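Local structure of phospholyase (Arthrobacter aurescens, 5G4I) at residues A[140-143]-A[144-148]; A[156-160]-A[161-165]. The protein acts as a pyridoxal-phosphate-dependent phospholyase of the class III transaminase family, probably eliminating phosphate from O-phosphoethanolamine. One frame throughout, in Å; residues are numbered along the deposited sequence.

Contact 1: A[140-143]-A[144-148]. With PLP (pyridoxal-5'-phosphate), chain C.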
loop_
_atom_site.group_PDB
_atom_site.type_symbol
_atom_site.label_atom_id
_atom_site.label_comp_id
_atom_site.label_asym_id
_atom_site.label_seq_id
_atom_site.Cartn_x
_atom_site.Cartn_y
_atom_site.Cartn_z
ATOM N N VAL A 140 2.143 -21.747 -6.777
ATOM C CA VAL A 140 2.085 -21.318 -5.371
ATOM C C VAL A 140 1.529 -22.413 -4.495
ATOM O O VAL A 140 0.407 -22.943 -4.740
ATOM C CB VAL A 140 1.250 -20.022 -5.246
ATOM C CG1 VAL A 140 1.057 -19.626 -3.758
ATOM C CG2 VAL A 140 1.850 -18.891 -6.037
ATOM N N LEU A 141 2.217 -22.763 -3.390
ATOM C CA LEU A 141 1.699 -23.623 -2.318
ATOM C C LEU A 141 1.293 -22.753 -1.125
ATOM O O LEU A 141 2.134 -21.961 -0.646
ATOM C CB LEU A 141 2.802 -24.616 -1.880
ATOM C CG LEU A 141 3.280 -25.642 -2.928
ATOM C CD1 LEU A 141 4.455 -26.425 -2.356
ATOM C CD2 LEU A 141 2.236 -26.598 -3.376
ATOM N N VAL A 142 0.046 -22.874 -0.715
ATOM C CA VAL A 142 -0.487 -22.168 0.440
ATOM C C VAL A 142 -1.286 -23.141 1.299
ATOM O O VAL A 142 -1.665 -24.263 0.827
ATOM C CB VAL A 142 -1.423 -20.979 0.123
ATOM C CG1 VAL A 142 -0.637 -19.744 -0.273
ATOM C CG2 VAL A 142 -2.517 -21.381 -0.895
ATOM N N SER A 143 -1.686 -22.804 2.556
ATOM C CA SER A 143 -2.629 -23.637 3.269
ATOM C C SER A 143 -4.059 -23.517 2.698
ATOM O O SER A 143 -4.387 -22.507 2.050
ATOM C CB SER A 143 -2.687 -23.239 4.772
ATOM O OG SER A 143 -3.749 -22.397 5.028
ATOM N N ASP A 144 -4.874 -24.536 2.982
ATOM C CA ASP A 144 -6.287 -24.559 2.605
ATOM C C ASP A 144 -7.203 -23.722 3.461
ATOM O O ASP A 144 -8.414 -23.719 3.180
ATOM C CB ASP A 144 -6.809 -25.985 2.493
ATOM C CG ASP A 144 -6.963 -26.683 3.790
ATOM O OD1 ASP A 144 -6.747 -26.170 4.907
ATOM O OD2 ASP A 144 -7.235 -27.950 3.674
ATOM N N PHE A 145 -6.695 -22.880 4.385
ATOM C CA PHE A 145 -7.565 -21.890 5.058
ATOM C C PHE A 145 -6.669 -20.697 5.496
ATOM O O PHE A 145 -6.413 -20.487 6.690
ATOM C CB PHE A 145 -8.401 -22.518 6.194
ATOM C CG PHE A 145 -9.685 -21.748 6.462
ATOM C CD1 PHE A 145 -10.730 -21.899 5.605
ATOM C CD2 PHE A 145 -9.737 -20.828 7.482
ATOM C CE1 PHE A 145 -11.923 -21.160 5.795
ATOM C CE2 PHE A 145 -10.994 -20.132 7.689
ATOM C CZ PHE A 145 -11.962 -20.312 6.839
ATOM N N SER A 146 -6.213 -19.955 4.482
ATOM C CA SER A 146 -5.238 -18.846 4.700
ATOM C C SER A 146 -5.673 -17.537 4.077
ATOM O O SER A 146 -6.549 -17.488 3.194
ATOM C CB SER A 146 -3.849 -19.228 4.185
ATOM O OG SER A 146 -3.862 -19.678 2.873
ATOM N N TYR A 147 -5.013 -16.454 4.510
ATOM C CA TYR A 147 -5.262 -15.113 3.974
ATOM C C TYR A 147 -3.969 -14.275 4.044
ATOM O O TYR A 147 -3.378 -14.106 5.120
ATOM C CB TYR A 147 -6.413 -14.394 4.691
ATOM C CG TYR A 147 -6.597 -12.962 4.211
ATOM C CD1 TYR A 147 -7.129 -12.690 2.968
ATOM C CD2 TYR A 147 -6.142 -11.864 4.976
ATOM C CE1 TYR A 147 -7.257 -11.421 2.468
ATOM C CE2 TYR A 147 -6.319 -10.561 4.514
ATOM C CZ TYR A 147 -6.861 -10.332 3.266
ATOM O OH TYR A 147 -6.976 -9.056 2.769
ATOM N N HIS A 148 -3.494 -13.827 2.866
ATOM C CA HIS A 148 -2.211 -13.096 2.793
ATOM C C HIS A 148 -2.315 -11.687 2.202
ATOM O O HIS A 148 -1.331 -10.960 2.028
ATOM C CB HIS A 148 -1.187 -13.979 1.980
ATOM C CG HIS A 148 -0.884 -15.273 2.650
ATOM N ND1 HIS A 148 -0.114 -15.379 3.776
ATOM C CD2 HIS A 148 -1.276 -16.553 2.363
ATOM C CE1 HIS A 148 -0.060 -16.635 4.153
ATOM N NE2 HIS A 148 -0.789 -17.369 3.350
HETATM N N1 PLP C . -0.957 -11.477 5.843
HETATM C C2 PLP C . -1.365 -11.726 7.111
HETATM C C2A PLP C . -0.921 -12.984 7.809
HETATM C C3 PLP C . -2.248 -10.762 7.814
HETATM O O3 PLP C . -2.671 -10.990 9.088
HETATM C C4 PLP C . -2.653 -9.544 7.076
HETATM C C4A PLP C . -3.531 -8.524 7.692
HETATM C C5 PLP C . -2.137 -9.390 5.695
HETATM C C6 PLP C . -1.313 -10.376 5.158
HETATM C C5A PLP C . -2.504 -8.174 4.875
HETATM O O4P PLP C . -2.209 -6.992 5.616
HETATM P P PLP C . -2.744 -5.558 5.115
HETATM O O1P PLP C . -4.197 -5.548 5.526
HETATM O O2P PLP C . -1.879 -4.568 5.858
HETATM O O3P PLP C . -2.518 -5.588 3.623
HETATM O O HOH W 1 -0.492 -20.254 3.552
#
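S146 reaches back with its hydroxyl to the carbonyl of S143, across the bend where strand 140-143 runs out into the loop towards the cofactor. S146 holds its OG between the backbone N and the carbonyl carbon (chi1 52°), which brings S146 OG to 3.0 Å from S143 O, a hydrogen bond that S146 donates. The hydroxyl arrives from above the carbonyl plane, 37° out of it, and not along a lone pair. S143 answers with its own side chain: the backbone N-H of F145 bonds to S143 OG over 3.1 Å, fairly straight at 163°, which closes an ST turn. S143 OG has a second partner in E224. Without the hydroxyl, as with an alanine at S143, the amide of F145 and the carboxylate of E224 would probably lose their common partner and the turn be freer to open.

Further along, V142 and H148 run alongside in opposite senses, V142 CG1 coming obliquely to within 4.2 Å of H148 CD2. The imidazole is reached in its own plane, at the edge, by water 1, which lies 2.9 Å from H148 NE2 and accepts a hydrogen bond from S143 N at 3.0 Å. H148 ND1 bonds to D251, another residue of the pyridoxal phosphate pocket. With both ring nitrogens engaged, the rotation of the imidazole is likely to be fixed. The backbone H148 O, not the ring, lies 3.2 Å from PLP C6. The chemistry implies a buried polar turn whose hydroxyls pair with backbone groups and the E224 carboxylate, coupled through one water to the pocket wall.

Contact 2: A[156-160]-A[161-165]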
loop_
_atom_site.group_PDB
_atom_site.type_symbol
_atom_site.label_atom_id
_atom_site.label_comp_id
_atom_site.label_asym_id
_atom_site.label_seq_id
_atom_site.Cartn_x
_atom_site.Cartn_y
_atom_site.Cartn_z
ATOM N N GLU A 156 -6.211 -14.463 -6.027
ATOM C CA GLU A 156 -6.148 -15.737 -6.761
ATOM C C GLU A 156 -5.631 -16.905 -5.938
ATOM O O GLU A 156 -5.775 -18.081 -6.403
ATOM C CB GLU A 156 -5.317 -15.559 -8.049
ATOM C CG GLU A 156 -5.980 -14.626 -9.097
ATOM C CD GLU A 156 -5.099 -14.323 -10.293
ATOM O OE1 GLU A 156 -3.909 -14.678 -10.299
ATOM O OE2 GLU A 156 -5.532 -13.569 -11.187
ATOM N N ILE A 157 -4.953 -16.640 -4.797
ATOM C CA ILE A 157 -4.407 -17.737 -3.962
ATOM C C ILE A 157 -5.173 -17.876 -2.654
ATOM O O ILE A 157 -4.841 -18.711 -1.826
ATOM C CB ILE A 157 -2.879 -17.563 -3.715
ATOM C CG1 ILE A 157 -2.577 -16.499 -2.630
ATOM C CG2 ILE A 157 -2.133 -17.294 -4.989
ATOM C CD1 ILE A 157 -1.112 -16.289 -2.296
ATOM N N THR A 158 -6.208 -17.013 -2.398
ATOM C CA THR A 158 -6.910 -16.943 -1.121
ATOM C C THR A 158 -7.875 -18.124 -0.882
ATOM O O THR A 158 -8.746 -18.385 -1.725
ATOM C CB THR A 158 -7.679 -15.614 -1.001
ATOM O OG1 THR A 158 -6.740 -14.501 -1.016
ATOM C CG2 THR A 158 -8.481 -15.518 0.246
ATOM N N THR A 159 -7.747 -18.809 0.294
ATOM C CA THR A 159 -8.575 -19.961 0.657
ATOM C C THR A 159 -9.399 -19.720 1.940
ATOM O O THR A 159 -10.408 -20.492 2.161
ATOM C CB THR A 159 -7.716 -21.183 0.796
ATOM O OG1 THR A 159 -6.723 -20.945 1.814
ATOM C CG2 THR A 159 -7.060 -21.578 -0.529
ATOM N N GLY A 160 -9.069 -18.756 2.790
ATOM C CA GLY A 160 -9.688 -18.583 4.094
ATOM C C GLY A 160 -10.640 -17.445 4.213
ATOM O O GLY A 160 -11.141 -17.138 5.341
ATOM N N LEU A 161 -10.941 -16.805 3.102
ATOM C CA LEU A 161 -11.880 -15.705 3.070
ATOM C C LEU A 161 -12.599 -15.708 1.697
ATOM O O LEU A 161 -12.026 -16.218 0.699
ATOM C CB LEU A 161 -10.946 -14.451 3.340
ATOM C CG LEU A 161 -11.292 -13.072 3.163
ATOM C CD1 LEU A 161 -10.635 -12.127 4.145
ATOM C CD2 LEU A 161 -11.025 -12.683 1.722
ATOM N N THR A 162 -13.850 -15.163 1.613
ATOM C CA THR A 162 -14.583 -15.187 0.358
ATOM C C THR A 162 -14.072 -14.083 -0.639
ATOM O O THR A 162 -14.037 -12.881 -0.297
ATOM C CB THR A 162 -16.095 -14.935 0.634
ATOM O OG1 THR A 162 -16.557 -16.024 1.382
ATOM C CG2 THR A 162 -16.893 -14.887 -0.704
ATOM N N VAL A 163 -13.703 -14.525 -1.847
ATOM C CA VAL A 163 -13.381 -13.642 -2.971
ATOM C C VAL A 163 -14.101 -14.110 -4.265
ATOM O O VAL A 163 -14.471 -15.309 -4.351
ATOM C CB VAL A 163 -11.845 -13.535 -3.223
ATOM C CG1 VAL A 163 -11.134 -12.893 -2.055
ATOM C CG2 VAL A 163 -11.219 -14.870 -3.613
ATOM N N HIS A 164 -14.341 -13.183 -5.177
ATOM C CA HIS A 164 -15.021 -13.558 -6.467
ATOM C C HIS A 164 -14.125 -14.387 -7.330
ATOM O O HIS A 164 -14.602 -15.254 -8.111
ATOM C CB HIS A 164 -15.398 -12.230 -7.157
ATOM C CG HIS A 164 -16.199 -12.372 -8.416
ATOM N ND1 HIS A 164 -17.574 -12.476 -8.447
ATOM C CD2 HIS A 164 -15.785 -12.324 -9.690
ATOM C CE1 HIS A 164 -17.972 -12.497 -9.710
ATOM N NE2 HIS A 164 -16.900 -12.434 -10.483
ATOM N N GLU A 165 -12.804 -14.148 -7.312
ATOM C CA GLU A 165 -11.874 -14.891 -8.187
ATOM C C GLU A 165 -11.886 -16.387 -7.870
ATOM O O GLU A 165 -11.725 -16.759 -6.694
ATOM C CB GLU A 165 -10.411 -14.419 -7.965
ATOM C CG GLU A 165 -10.155 -12.979 -8.463
ATOM C CD GLU A 165 -10.573 -11.791 -7.592
ATOM O OE1 GLU A 165 -11.154 -11.988 -6.498
ATOM O OE2 GLU A 165 -10.339 -10.625 -8.074
HETATM O O HOH W 2 -11.768 -18.491 -0.862
#
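The methyl of T158 points into the bend of loop 156-165 and meets L161 there. T158 CG2, anti to the backbone N (chi1 -63° for OG1), stands 3.6 Å from L161 O and 4.1 Å from L161 CD2. V163 adds a looser apolar touch, its CG1 4.4 Å from T158 CG2. The same torsion leaves T158 OG1 beside the backbone N, where it bonds to the carbonyl of L154 in helix 152-155. T158 thus turns its polar branch to the helix and its methyl to the bend. L161 also packs on Y147 and on M307 of the second subunit.

L161 O, touched by that methyl, also accepts from one water, water 2, at 2.8 Å, which donates to T158 O at 3.1 Å as well and so links the segments. The outer side is looser: the stems of E156 and E165 come near each other, but their carboxylates diverge, E156 OE2 to E165 OE2 6.4 Å. E165 forms a salt bridge with R129 and a hydrogen bond with Q133, both of the second subunit.

L161 N is buried and has no partner in the model, a polar cost within the tight part. The chemistry implies limbs held to each other by a methyl contact and a water bridge, with the E165 carboxylate committed to the dimer interface, where R129 of the second subunit would be expected to favour its charged form.

How the contacts relate
Contact 1 is buried and contact 2 lies nearer the surface of the chain, their centres about 9 Å apart. Contact 1 belongs to the end of strand 140-143 and the loop bordering the cofactor; contact 2 lies wholly in the loop between helix 152-155 and strand 171-174. They meet directly: T159 OG1 is 2.8 Å from S143 O and G160 N is 2.8 Å from S146 O, both probable hydrogen bonds, so residues 159-160 lie against the turn of contact 1. In contact 1 hydroxyls and a water bond to backbone and imidazole; contact 2 relies on methyl packing and a carbonyl-bridging water, and turns its outer end to the second subunit.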